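Local coordinates for Esterase/lipase (PDB 4PO3), which probably hydrolyses carboxylic esters, being an esterase of the alpha/beta-hydrolase clan, with a phosphonate bearing two butoxy chains bound here at the likely active site, at residues 70-75 with 102-107; 182-187 with 277-282; 10-15 with 76-81; 109-114 with 215-220. The protein carries 1 engineered substitution. One frame throughout, in Å; residues are numbered along the deposited sequence.

Contact 1: residues 70-75 with 102-107; sequences IDIHGG and MGYRLL. With HY4 ((2R)-2,3-dibutoxypropyl hydrogen (S)-propylphosphonate), chain B.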
# COMPACT_ATOMS: atom_id res chain seq x y z
N ILE A 70 3.80 -4.12 6.17
CA ILE A 70 3.04 -2.89 6.39
C ILE A 70 2.20 -2.69 5.13
O ILE A 70 2.76 -2.63 4.02
CB ILE A 70 3.96 -1.70 6.59
CG1 ILE A 70 4.81 -1.88 7.82
CG2 ILE A 70 3.14 -0.45 6.61
CD1 ILE A 70 5.91 -0.87 8.04
N ASP A 71 0.86 -2.67 5.30
CA ASP A 71 -0.08 -2.51 4.22
C ASP A 71 -0.75 -1.14 4.19
O ASP A 71 -1.31 -0.70 5.16
CB ASP A 71 -1.12 -3.62 4.34
CG ASP A 71 -2.05 -3.68 3.17
OD1 ASP A 71 -1.54 -3.77 2.01
OD2 ASP A 71 -3.30 -3.56 3.47
N ILE A 72 -0.76 -0.55 2.99
CA ILE A 72 -1.51 0.65 2.64
C ILE A 72 -2.64 0.32 1.71
O ILE A 72 -2.42 -0.05 0.54
CB ILE A 72 -0.58 1.69 1.96
CG1 ILE A 72 0.72 1.82 2.82
CG2 ILE A 72 -1.32 3.01 1.80
CD1 ILE A 72 1.74 2.71 2.17
N HIS A 73 -3.85 0.39 2.23
CA HIS A 73 -5.05 0.04 1.47
C HIS A 73 -5.33 1.01 0.34
O HIS A 73 -4.85 2.17 0.35
CB HIS A 73 -6.28 -0.07 2.36
CG HIS A 73 -6.79 1.23 2.84
ND1 HIS A 73 -7.61 2.02 2.06
CD2 HIS A 73 -6.57 1.92 3.97
CE1 HIS A 73 -7.88 3.13 2.70
NE2 HIS A 73 -7.30 3.09 3.88
N GLY A 74 -6.13 0.57 -0.61
CA GLY A 74 -6.54 1.39 -1.73
C GLY A 74 -7.96 1.92 -1.54
O GLY A 74 -8.47 1.95 -0.44
N GLY A 75 -8.61 2.31 -2.64
CA GLY A 75 -9.86 3.03 -2.60
C GLY A 75 -9.82 4.43 -3.22
O GLY A 75 -10.60 5.29 -2.87
N MET A 102 -2.80 0.57 8.33
CA MET A 102 -3.25 1.86 8.84
C MET A 102 -4.37 2.48 8.09
O MET A 102 -4.56 2.25 6.89
CB MET A 102 -2.10 2.91 8.88
CG MET A 102 -1.76 3.60 7.55
SD MET A 102 -1.23 2.55 6.19
CE MET A 102 0.34 1.98 6.83
N GLY A 103 -5.13 3.28 8.84
CA GLY A 103 -5.97 4.26 8.20
C GLY A 103 -5.19 5.49 7.89
O GLY A 103 -4.13 5.71 8.42
N TYR A 104 -5.73 6.28 6.98
CA TYR A 104 -5.25 7.59 6.58
C TYR A 104 -6.48 8.44 6.19
O TYR A 104 -7.47 7.89 5.67
CB TYR A 104 -4.24 7.52 5.47
CG TYR A 104 -4.62 6.76 4.21
CD1 TYR A 104 -4.20 5.43 4.01
CD2 TYR A 104 -5.38 7.35 3.23
CE1 TYR A 104 -4.56 4.76 2.85
CE2 TYR A 104 -5.71 6.66 2.07
CZ TYR A 104 -5.27 5.39 1.87
OH TYR A 104 -5.66 4.72 0.74
N ARG A 105 -6.43 9.73 6.50
CA ARG A 105 -7.56 10.63 6.19
C ARG A 105 -7.79 10.62 4.69
O ARG A 105 -6.84 10.44 3.91
CB ARG A 105 -7.33 12.03 6.75
CG ARG A 105 -7.36 12.10 8.28
CD ARG A 105 -6.74 13.41 8.78
NE ARG A 105 -5.32 13.52 8.42
CZ ARG A 105 -4.64 14.64 8.45
NH1 ARG A 105 -5.23 15.73 8.89
NH2 ARG A 105 -3.36 14.65 8.16
N LEU A 106 -9.03 10.74 4.28
CA LEU A 106 -9.40 10.61 2.89
C LEU A 106 -9.60 12.00 2.23
O LEU A 106 -10.02 12.96 2.86
CB LEU A 106 -10.71 9.88 2.79
CG LEU A 106 -10.68 8.47 3.42
CD1 LEU A 106 -12.06 7.85 3.37
CD2 LEU A 106 -9.68 7.53 2.80
N LEU A 107 -9.32 12.06 0.94
CA LEU A 107 -9.79 13.15 0.08
C LEU A 107 -11.31 13.21 0.21
O LEU A 107 -11.94 12.17 0.34
CB LEU A 107 -9.37 12.85 -1.34
CG LEU A 107 -8.03 13.25 -1.87
CD1 LEU A 107 -6.85 13.14 -0.97
CD2 LEU A 107 -7.82 12.57 -3.22
O11 HY4 B . -7.55 2.54 -5.44
P13 HY4 B . -7.76 1.88 -6.78
C3 HY4 B . -9.12 0.67 -6.85
C2 HY4 B . -10.24 0.98 -5.88
C1 HY4 B . -11.56 0.30 -6.31
O5 HY4 B . -7.89 2.88 -8.09
C6 HY4 B . -7.80 4.30 -8.23
C7 HY4 B . -8.89 4.75 -9.23
O50 HY4 B . -8.61 6.12 -9.53
C33 HY4 B . -9.67 7.03 -9.92
C30 HY4 B . -10.47 6.65 -11.17
C31 HY4 B . -11.47 7.72 -11.64
C32 HY4 B . -11.03 8.49 -12.87
C8 HY4 B . -10.34 4.45 -8.74
O9 HY4 B . -11.01 3.32 -9.38
C26 HY4 B . -12.22 3.47 -10.19
C27 HY4 B . -13.47 4.04 -9.48
C28 HY4 B . -14.60 3.02 -9.26
C29 HY4 B . -14.12 1.72 -8.65
O HOH W 1 -3.76 0.25 5.14
O HOH W 2 -8.10 5.31 5.22

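Contact 2: residues 182-187 with 277-282; sequences LVCPVA and KHVFNV. With HY4 ((2R)-2,3-dibutoxypropyl hydrogen (S)-propylphosphonate), chain B.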
# COMPACT_ATOMS: atom_id res chain seq x y z
N LEU A 182 4.00 -3.61 -5.04
CA LEU A 182 2.85 -2.85 -5.53
C LEU A 182 1.84 -3.70 -6.25
O LEU A 182 2.12 -4.34 -7.22
CB LEU A 182 3.30 -1.71 -6.41
CG LEU A 182 4.45 -0.86 -5.87
CD1 LEU A 182 4.81 0.14 -6.98
CD2 LEU A 182 4.17 -0.19 -4.53
N VAL A 183 0.61 -3.68 -5.78
CA VAL A 183 -0.42 -4.48 -6.35
C VAL A 183 -1.36 -3.57 -7.16
O VAL A 183 -2.05 -2.71 -6.59
CB VAL A 183 -1.18 -5.22 -5.27
CG1 VAL A 183 -2.33 -5.94 -5.90
CG2 VAL A 183 -0.26 -6.23 -4.59
N CYS A 184 -1.40 -3.82 -8.50
CA CYS A 184 -2.13 -2.93 -9.42
C CYS A 184 -2.04 -1.43 -9.06
O CYS A 184 -3.07 -0.73 -8.90
CB CYS A 184 -3.60 -3.33 -9.52
SG CYS A 184 -3.93 -5.08 -9.89
N PRO A 185 -0.85 -0.93 -8.94
CA PRO A 185 -0.70 0.45 -8.51
C PRO A 185 -1.18 1.44 -9.57
O PRO A 185 -1.15 1.12 -10.75
CB PRO A 185 0.81 0.57 -8.36
CG PRO A 185 1.37 -0.34 -9.43
CD PRO A 185 0.45 -1.54 -9.32
N VAL A 186 -1.67 2.59 -9.10
CA VAL A 186 -1.89 3.76 -9.97
C VAL A 186 -0.82 4.75 -9.67
O VAL A 186 -1.02 5.70 -9.01
CB VAL A 186 -3.29 4.32 -9.83
CG1 VAL A 186 -3.53 5.52 -10.80
CG2 VAL A 186 -4.26 3.24 -10.27
N ALA A 187 0.39 4.43 -10.07
CA ALA A 187 1.54 5.16 -9.53
C ALA A 187 1.81 6.45 -10.34
O ALA A 187 2.57 7.33 -9.87
CB ALA A 187 2.76 4.30 -9.53
N LYS A 277 -9.14 -9.94 -11.81
CA LYS A 277 -9.40 -8.54 -12.02
C LYS A 277 -8.62 -7.70 -11.05
O LYS A 277 -7.64 -8.18 -10.36
CB LYS A 277 -10.90 -8.30 -11.80
CG LYS A 277 -11.25 -8.48 -10.31
CD LYS A 277 -12.76 -8.42 -9.97
CE LYS A 277 -13.32 -7.00 -10.03
N HIS A 278 -9.00 -6.41 -11.05
CA HIS A 278 -8.42 -5.46 -10.18
C HIS A 278 -8.35 -5.98 -8.73
O HIS A 278 -9.25 -6.30 -8.08
CB HIS A 278 -9.18 -4.10 -10.29
CG HIS A 278 -8.37 -2.94 -9.85
ND1 HIS A 278 -7.09 -2.71 -10.31
CD2 HIS A 278 -8.64 -1.93 -8.98
CE1 HIS A 278 -6.60 -1.63 -9.74
NE2 HIS A 278 -7.52 -1.15 -8.92
N VAL A 279 -7.15 -5.96 -8.27
CA VAL A 279 -6.70 -6.33 -6.93
C VAL A 279 -7.30 -7.62 -6.41
O VAL A 279 -7.52 -7.73 -5.23
CB VAL A 279 -6.74 -5.17 -5.90
CG1 VAL A 279 -5.97 -3.97 -6.42
CG2 VAL A 279 -8.13 -4.75 -5.50
N PHE A 280 -7.48 -8.62 -7.28
CA PHE A 280 -8.11 -9.90 -6.88
C PHE A 280 -7.40 -10.57 -5.68
O PHE A 280 -8.03 -11.21 -4.83
CB PHE A 280 -8.20 -10.89 -8.08
CG PHE A 280 -6.86 -11.53 -8.42
CD1 PHE A 280 -6.47 -12.68 -7.80
CD2 PHE A 280 -5.98 -10.96 -9.34
CE1 PHE A 280 -5.23 -13.23 -8.04
CE2 PHE A 280 -4.74 -11.51 -9.59
CZ PHE A 280 -4.38 -12.68 -8.95
N ASN A 281 -6.06 -10.46 -5.63
CA ASN A 281 -5.29 -11.18 -4.57
C ASN A 281 -5.43 -10.57 -3.17
O ASN A 281 -5.06 -11.21 -2.20
CB ASN A 281 -3.80 -11.37 -4.96
CG ASN A 281 -3.12 -10.02 -5.17
OD1 ASN A 281 -3.53 -9.25 -6.02
ND2 ASN A 281 -2.22 -9.69 -4.28
N VAL A 282 -5.93 -9.33 -3.09
CA VAL A 282 -6.28 -8.64 -1.86
C VAL A 282 -7.74 -8.91 -1.51
O VAL A 282 -8.11 -9.14 -0.32
CB VAL A 282 -6.04 -7.13 -2.03
CG1 VAL A 282 -6.47 -6.33 -0.84
CG2 VAL A 282 -4.57 -6.82 -2.32
O11 HY4 B . -7.55 2.54 -5.44
P13 HY4 B . -7.76 1.88 -6.78
C3 HY4 B . -9.12 0.67 -6.85
C2 HY4 B . -10.24 0.98 -5.88
C1 HY4 B . -11.56 0.30 -6.31
O5 HY4 B . -7.89 2.88 -8.09
C6 HY4 B . -7.80 4.30 -8.23
C7 HY4 B . -8.89 4.75 -9.23
O50 HY4 B . -8.61 6.12 -9.53
C33 HY4 B . -9.67 7.03 -9.92
C30 HY4 B . -10.47 6.65 -11.17
C31 HY4 B . -11.47 7.72 -11.64
C32 HY4 B . -11.03 8.49 -12.87
C8 HY4 B . -10.34 4.45 -8.74
O9 HY4 B . -11.01 3.32 -9.38
C26 HY4 B . -12.22 3.47 -10.19
C27 HY4 B . -13.47 4.04 -9.48
C28 HY4 B . -14.60 3.02 -9.26
C29 HY4 B . -14.12 1.72 -8.65

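Contact 3: residues 10-15 with 76-81; sequences KVQASW and GWFYGD. With HY4 ((2R)-2,3-dibutoxypropyl hydrogen (S)-propylphosphonate), chain B.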
# COMPACT_ATOMS: atom_id res chain seq x y z
N LYS A 10 -20.93 12.86 -7.22
CA LYS A 10 -20.73 11.78 -8.14
C LYS A 10 -19.65 10.74 -7.73
O LYS A 10 -19.81 9.49 -7.81
CB LYS A 10 -20.37 12.35 -9.48
CG LYS A 10 -20.56 11.32 -10.57
CD LYS A 10 -20.73 11.95 -11.94
CE LYS A 10 -21.47 10.97 -12.83
NZ LYS A 10 -20.63 10.66 -14.00
N VAL A 11 -18.51 11.29 -7.34
CA VAL A 11 -17.39 10.49 -6.93
C VAL A 11 -17.80 9.66 -5.73
O VAL A 11 -17.52 8.46 -5.72
CB VAL A 11 -16.17 11.38 -6.58
CG1 VAL A 11 -15.09 10.61 -5.80
CG2 VAL A 11 -15.56 11.91 -7.86
N GLN A 12 -18.45 10.31 -4.76
CA GLN A 12 -18.85 9.64 -3.54
C GLN A 12 -19.92 8.58 -3.76
O GLN A 12 -20.00 7.61 -2.99
CB GLN A 12 -19.29 10.63 -2.44
CG GLN A 12 -18.23 11.60 -1.96
CD GLN A 12 -17.16 10.92 -1.11
OE1 GLN A 12 -17.01 9.69 -1.13
NE2 GLN A 12 -16.40 11.74 -0.36
N ALA A 13 -20.77 8.79 -4.78
CA ALA A 13 -21.81 7.80 -5.14
C ALA A 13 -21.13 6.52 -5.55
O ALA A 13 -21.55 5.41 -5.17
CB ALA A 13 -22.65 8.30 -6.32
N SER A 14 -20.12 6.69 -6.39
CA SER A 14 -19.33 5.57 -6.88
C SER A 14 -18.65 4.80 -5.71
O SER A 14 -18.68 3.56 -5.70
CB SER A 14 -18.35 6.07 -7.94
OG SER A 14 -17.32 5.15 -8.18
N TRP A 15 -18.12 5.51 -4.72
CA TRP A 15 -17.49 4.83 -3.57
C TRP A 15 -18.54 4.18 -2.68
O TRP A 15 -18.24 3.14 -2.08
CB TRP A 15 -16.50 5.75 -2.79
CG TRP A 15 -15.32 6.04 -3.69
CD1 TRP A 15 -15.04 7.26 -4.29
CD2 TRP A 15 -14.37 5.09 -4.24
NE1 TRP A 15 -13.97 7.12 -5.15
CE2 TRP A 15 -13.51 5.82 -5.11
CE3 TRP A 15 -14.11 3.73 -4.03
CZ2 TRP A 15 -12.46 5.23 -5.79
CZ3 TRP A 15 -13.07 3.14 -4.70
CH2 TRP A 15 -12.24 3.90 -5.57
N GLY A 76 -8.96 4.66 -4.19
CA GLY A 76 -9.01 5.94 -4.93
C GLY A 76 -8.77 7.18 -4.13
O GLY A 76 -9.16 8.29 -4.55
N TRP A 77 -8.07 7.04 -2.99
CA TRP A 77 -7.71 8.15 -2.11
C TRP A 77 -8.92 8.76 -1.43
O TRP A 77 -8.75 9.46 -0.43
CB TRP A 77 -6.89 9.24 -2.86
CG TRP A 77 -5.64 8.75 -3.55
CD1 TRP A 77 -4.40 8.58 -3.00
CD2 TRP A 77 -5.49 8.49 -4.94
NE1 TRP A 77 -3.54 8.10 -3.95
CE2 TRP A 77 -4.17 8.08 -5.16
CE3 TRP A 77 -6.38 8.52 -6.02
CZ2 TRP A 77 -3.69 7.73 -6.45
CZ3 TRP A 77 -5.93 8.15 -7.28
CH2 TRP A 77 -4.59 7.75 -7.48
N PHE A 78 -10.15 8.40 -1.90
CA PHE A 78 -11.45 8.90 -1.32
C PHE A 78 -12.18 7.90 -0.42
O PHE A 78 -13.16 8.24 0.26
CB PHE A 78 -12.46 9.25 -2.47
CG PHE A 78 -12.20 10.58 -3.15
CD1 PHE A 78 -11.32 10.68 -4.22
CD2 PHE A 78 -12.92 11.69 -2.78
CE1 PHE A 78 -11.12 11.92 -4.86
CE2 PHE A 78 -12.70 12.94 -3.37
CZ PHE A 78 -11.82 13.04 -4.42
N TYR A 79 -11.68 6.68 -0.37
CA TYR A 79 -12.41 5.59 0.25
C TYR A 79 -11.52 4.59 1.01
O TYR A 79 -10.36 4.32 0.63
CB TYR A 79 -13.25 4.89 -0.84
CG TYR A 79 -13.79 3.53 -0.45
CD1 TYR A 79 -13.18 2.38 -0.91
CD2 TYR A 79 -14.90 3.39 0.38
CE1 TYR A 79 -13.63 1.11 -0.52
CE2 TYR A 79 -15.34 2.14 0.79
CZ TYR A 79 -14.72 1.02 0.35
OH TYR A 79 -15.20 -0.23 0.73
N GLY A 80 -12.10 3.99 2.04
CA GLY A 80 -11.42 2.89 2.75
C GLY A 80 -11.04 3.28 4.14
O GLY A 80 -11.14 4.43 4.57
N ASP A 81 -10.68 2.27 4.91
CA ASP A 81 -10.18 2.46 6.26
C ASP A 81 -9.29 1.26 6.67
O ASP A 81 -8.97 0.40 5.82
CB ASP A 81 -11.36 2.66 7.18
CG ASP A 81 -12.31 1.46 7.20
OD1 ASP A 81 -11.86 0.28 7.05
OD2 ASP A 81 -13.53 1.72 7.32
O11 HY4 B . -7.55 2.54 -5.44
P13 HY4 B . -7.76 1.88 -6.78
C3 HY4 B . -9.12 0.67 -6.85
C2 HY4 B . -10.24 0.98 -5.88
C1 HY4 B . -11.56 0.30 -6.31
O5 HY4 B . -7.89 2.88 -8.09
C6 HY4 B . -7.80 4.30 -8.23
C7 HY4 B . -8.89 4.75 -9.23
O50 HY4 B . -8.61 6.12 -9.53
C33 HY4 B . -9.67 7.03 -9.92
C30 HY4 B . -10.47 6.65 -11.17
C31 HY4 B . -11.47 7.72 -11.64
C32 HY4 B . -11.03 8.49 -12.87
C8 HY4 B . -10.34 4.45 -8.74
O9 HY4 B . -11.01 3.32 -9.38
C26 HY4 B . -12.22 3.47 -10.19
C27 HY4 B . -13.47 4.04 -9.48
C28 HY4 B . -14.60 3.02 -9.26
C29 HY4 B . -14.12 1.72 -8.65
O HOH W 3 -14.03 10.76 0.94
O HOH W 4 -15.67 7.71 0.15

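Contact 4: residues 109-114 with 215-220; sequences DVDLRG and QALVDH. Engineered in segment 215-220: Val218 (natural residue Ala).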
# COMPACT_ATOMS: atom_id res chain seq x y z
N ASP A 109 -11.02 15.79 2.31
CA ASP A 109 -10.82 16.46 3.60
C ASP A 109 -9.35 16.86 3.84
O ASP A 109 -9.04 17.82 4.55
CB ASP A 109 -11.28 15.50 4.65
CG ASP A 109 -12.72 15.08 4.43
OD1 ASP A 109 -12.93 14.01 3.76
OD2 ASP A 109 -13.59 15.91 4.83
N VAL A 110 -8.48 16.09 3.23
CA VAL A 110 -7.05 16.30 3.15
C VAL A 110 -6.68 16.19 1.70
O VAL A 110 -7.52 15.95 0.81
CB VAL A 110 -6.23 15.28 4.00
CG1 VAL A 110 -6.48 15.45 5.49
CG2 VAL A 110 -6.46 13.82 3.54
N ASP A 111 -5.41 16.48 1.44
CA ASP A 111 -4.80 16.31 0.18
C ASP A 111 -3.71 15.27 0.34
O ASP A 111 -3.59 14.67 1.40
CB ASP A 111 -4.33 17.67 -0.38
CG ASP A 111 -3.18 18.33 0.41
OD1 ASP A 111 -2.43 17.64 1.19
OD2 ASP A 111 -2.99 19.59 0.20
N LEU A 112 -2.92 15.04 -0.71
CA LEU A 112 -1.83 14.04 -0.68
C LEU A 112 -0.83 14.23 0.50
O LEU A 112 -0.42 13.27 1.16
CB LEU A 112 -1.10 14.05 -2.02
CG LEU A 112 0.12 13.07 -2.05
CD1 LEU A 112 -0.37 11.65 -1.89
CD2 LEU A 112 0.88 13.27 -3.32
N ARG A 113 -0.46 15.46 0.81
CA ARG A 113 0.48 15.72 1.90
C ARG A 113 -0.08 15.20 3.22
O ARG A 113 0.63 14.58 4.02
CB ARG A 113 0.84 17.22 2.00
CG ARG A 113 1.65 17.58 3.23
CD ARG A 113 2.04 19.05 3.32
NE ARG A 113 3.06 19.45 2.37
CZ ARG A 113 2.80 20.14 1.25
NH1 ARG A 113 1.52 20.42 0.92
NH2 ARG A 113 3.78 20.52 0.44
N GLY A 114 -1.35 15.45 3.47
CA GLY A 114 -1.97 14.97 4.71
C GLY A 114 -2.00 13.42 4.74
O GLY A 114 -1.71 12.83 5.77
N GLN A 215 1.47 23.57 -5.88
CA GLN A 215 2.23 23.21 -7.08
C GLN A 215 3.39 22.27 -6.77
O GLN A 215 3.78 21.53 -7.64
CB GLN A 215 2.75 24.43 -7.82
CG GLN A 215 1.63 25.25 -8.38
CD GLN A 215 0.80 24.53 -9.41
OE1 GLN A 215 1.34 24.07 -10.38
NE2 GLN A 215 -0.47 24.43 -9.20
N ALA A 216 3.91 22.31 -5.55
CA ALA A 216 4.93 21.37 -5.12
C ALA A 216 4.33 19.92 -5.11
O ALA A 216 5.04 19.01 -5.42
CB ALA A 216 5.46 21.71 -3.74
N LEU A 217 3.05 19.77 -4.80
CA LEU A 217 2.42 18.45 -4.87
C LEU A 217 2.11 18.05 -6.31
O LEU A 217 2.31 16.86 -6.69
CB LEU A 217 1.22 18.34 -3.95
CG LEU A 217 1.46 18.44 -2.44
CD1 LEU A 217 0.10 18.32 -1.77
CD2 LEU A 217 2.41 17.37 -1.95
N VAL A 218 1.69 19.02 -7.13
CA VAL A 218 1.49 18.73 -8.54
C VAL A 218 2.78 18.13 -9.13
O VAL A 218 2.72 17.16 -9.87
CB VAL A 218 1.05 19.99 -9.33
CG1 VAL A 218 1.13 19.80 -10.85
CG2 VAL A 218 -0.31 20.44 -8.88
N ASP A 219 3.93 18.69 -8.78
CA ASP A 219 5.23 18.31 -9.32
C ASP A 219 5.80 17.11 -8.64
O ASP A 219 6.92 16.66 -8.96
CB ASP A 219 6.21 19.48 -9.15
CG ASP A 219 5.82 20.69 -9.99
OD1 ASP A 219 4.96 20.55 -10.88
OD2 ASP A 219 6.38 21.74 -9.72
N HIS A 220 5.06 16.58 -7.66
CA HIS A 220 5.51 15.42 -6.91
C HIS A 220 4.42 14.40 -6.66
O HIS A 220 4.48 13.71 -5.67
CB HIS A 220 6.25 15.83 -5.64
CG HIS A 220 7.55 16.51 -5.90
ND1 HIS A 220 7.65 17.87 -6.00
CD2 HIS A 220 8.79 16.02 -6.17
CE1 HIS A 220 8.90 18.21 -6.28
NE2 HIS A 220 9.62 17.10 -6.36

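Contact 1: residues 70-75 with 102-107
The hydroxyl of Tyr104 donates to the carbonyl O of His73 (OH to O 2.7 Å), coming from above the carbonyl plane, not along a lone pair. His73 opens a His-Gly-Gly-Gly sequence like the oxyanion-hole loop of hormone-sensitive-lipase-type esterases, which leaves the parallel strand 66-72. The rings of His73 and Tyr104 form an offset stack, centroids 4.4 Å apart and planes at only 7°, so the bond and the stack hold the same two residues. The imidazole is pinned at both nitrogens: ND1 donates to Gly74 O at 2.6 Å, nearly in the ring plane, and NE2 meets a water that also donates to Tyr104 O. That water sits over the centre of the Tyr104 ring. A second water ties Asp71 O, His73 N and Met102 O together where the two segments part after the strand ends. Behind it Met102, bent at chi2 and chi3, curls its thioether over the strand, with CE 3.7 Å from Ile70 CG2 and SD 4.0 Å from Ile72 CG1. Ile72 CG2 also packs on Tyr104 CE1. At the far end Gly75 N donates to phosphonyl O11 at 3.0 Å, an oxygen also reached by Gly76 N, while Ala147 N bonds the same ligand.

Contact 2: residues 182-187 with 277-282
Cys184 CB presses against His278 CE1 at 3.5 Å, the closely packed heart of a contact that joins the end of parallel strand 179-183 to the histidine loop of an alpha/beta-hydrolase fold. Its sulfur, beside the backbone N (chi1 -52°), turns toward the loop backbone and lies 3.7 Å from Val279 N, oblique to the imidazole. Val279 CG1 lies 4.0 Å from Cys184 CB and over the centre of one face of the His278 ring. Farther along, Val183 CG1 meets Asn281 OD1 at 3.5 Å, the two side chains coming from opposite directions, while Asn281 ND2 is hydrogen-bonded to Asn294 OD1. The fit eases beside them, where Val183 CG1 and Val282 CG2 stand 4.3 Å apart, and no hydrogen bond crosses between the segments. At the other end Lys277 is exposed, its NZ not modelled, and His278 is only partly covered. His278 probably belongs to a Ser-His-Asp triad: ND1 is hydrogen-bonded to Asp243 OD1 and NE2 to Ser146 OG. CG lies anti to the backbone N (chi1 -158°), sending the ring edge to the phosphonate, whose P13 is in the ring plane and whose C3 comes within 3.2 Å of NE2.

Contact 3: residues 10-15 with 76-81
Trp15 holds CG beside its backbone N (chi1 -67°) and Tyr79 swings CG anti to its own (chi1 165°), which brings the indole of the N-terminal helix 4-28 up against the oxyanion-hole loop of this alpha/beta-hydrolase. Tyr79 CB lies 3.2 Å above the indole plane, toward its rim, and approaches Trp15 CE3 to 3.5 Å. The phenol and the six-membered ring are nearly parallel, 11° apart, but slid so far that they barely overlap. Beside them Phe78 CB packs on Trp15 CD1, and Val11 CG1 stands over the centre of the Phe78 ring in a CH-pi contact, 3.9 Å from the centroid. Gly76, without a side chain, lets Trp15 CZ2 come within 3.6 Å of its CA. The polar ends have partners too: Trp15 NE1 is hydrogen-bonded to Tyr206 OH and Tyr79 OH to Asp22 OD2, while two waters link the Gln12 amide, one through NE2 and one through OE1, to Phe78 O. The helix thereby walls the ligand pocket, consistent with a cap over the active site. Gly76 N donates to phosphonyl O11 at 2.8 Å, and the indole edge faces the propyl chain, with Trp15 CH2 3.6 Å from C2.

Contact 4: residues 109-114 with 215-220
Leu217 carries this contact, its two methyls set against the first turn of helix 112-129. CD1 lies 3.7 Å from Arg113 NH1. The same methyl is 3.9 Å from Asp111 OD2, touching both the cation and the carboxylate, and it also reaches toward Leu112 CB. CD2 rests over one face of the Arg113 guanidinium, 4.0 Å above its plane and toward the rim. At the margin Leu112 CD2 comes to 4.3 Å from His220 O, a carbonyl buried here without a polar partner in the model. No hydrogen bond joins the two segments directly.

The next shell explains how these groups are placed. Asp111 is the N-cap of helix 112-129, its OD1 accepting weak bonds from Arg113 N (3.0 Å) and Gly114 N (3.3 Å). Arg113 runs extended and then bends at chi3 (-72°), which turns its guanidinium beside Leu217; NH1 forms a salt bridge with Asp214 and NH2 bonds to Leu167 O. Asp214 also accepts from Ala216 N, so one carboxylate links the arginine to the start of helix 215-218. At the other end of that helix His220 folds back, ND1 donating to Ala216 O at 2.9 Å within both the ring and the carbonyl planes.

Leu112 packs on Leu151 and Leu154 of helix 147-160 and on Leu210 of helix 200-211, anchoring the start of helix 112-129 on both, while Leu217 on Phe168 and His220 on Leu164 tie the short helix 215-218 to helix 162-168.

Overall arrangement
The contacts fall into a group around the ligand and an outlying one. Contacts 1, 2 and 3 all touch the phosphonate. Contacts 1 and 2, centres 14 Å apart, lie at strand ends of the same sheet and supply the oxyanion-hole loop and the probable triad histidine; contact 3, its centre 12 Å from that of contact 1, adds the N-terminal helix. The order 10-15, 70-75, 76-81, 102-107 makes contacts 3 and 1 alternate along the chain, and they touch, Leu107 N lying 3.0 Å from Trp77 O. Contacts 4 and 2, centres 23 Å apart, alternate likewise (109-114, 182-187, 215-220, 277-282). Contact 4 is off the ligand, though Arg105 packs on Val110. Distant parts of the sequence thus assemble the pocket.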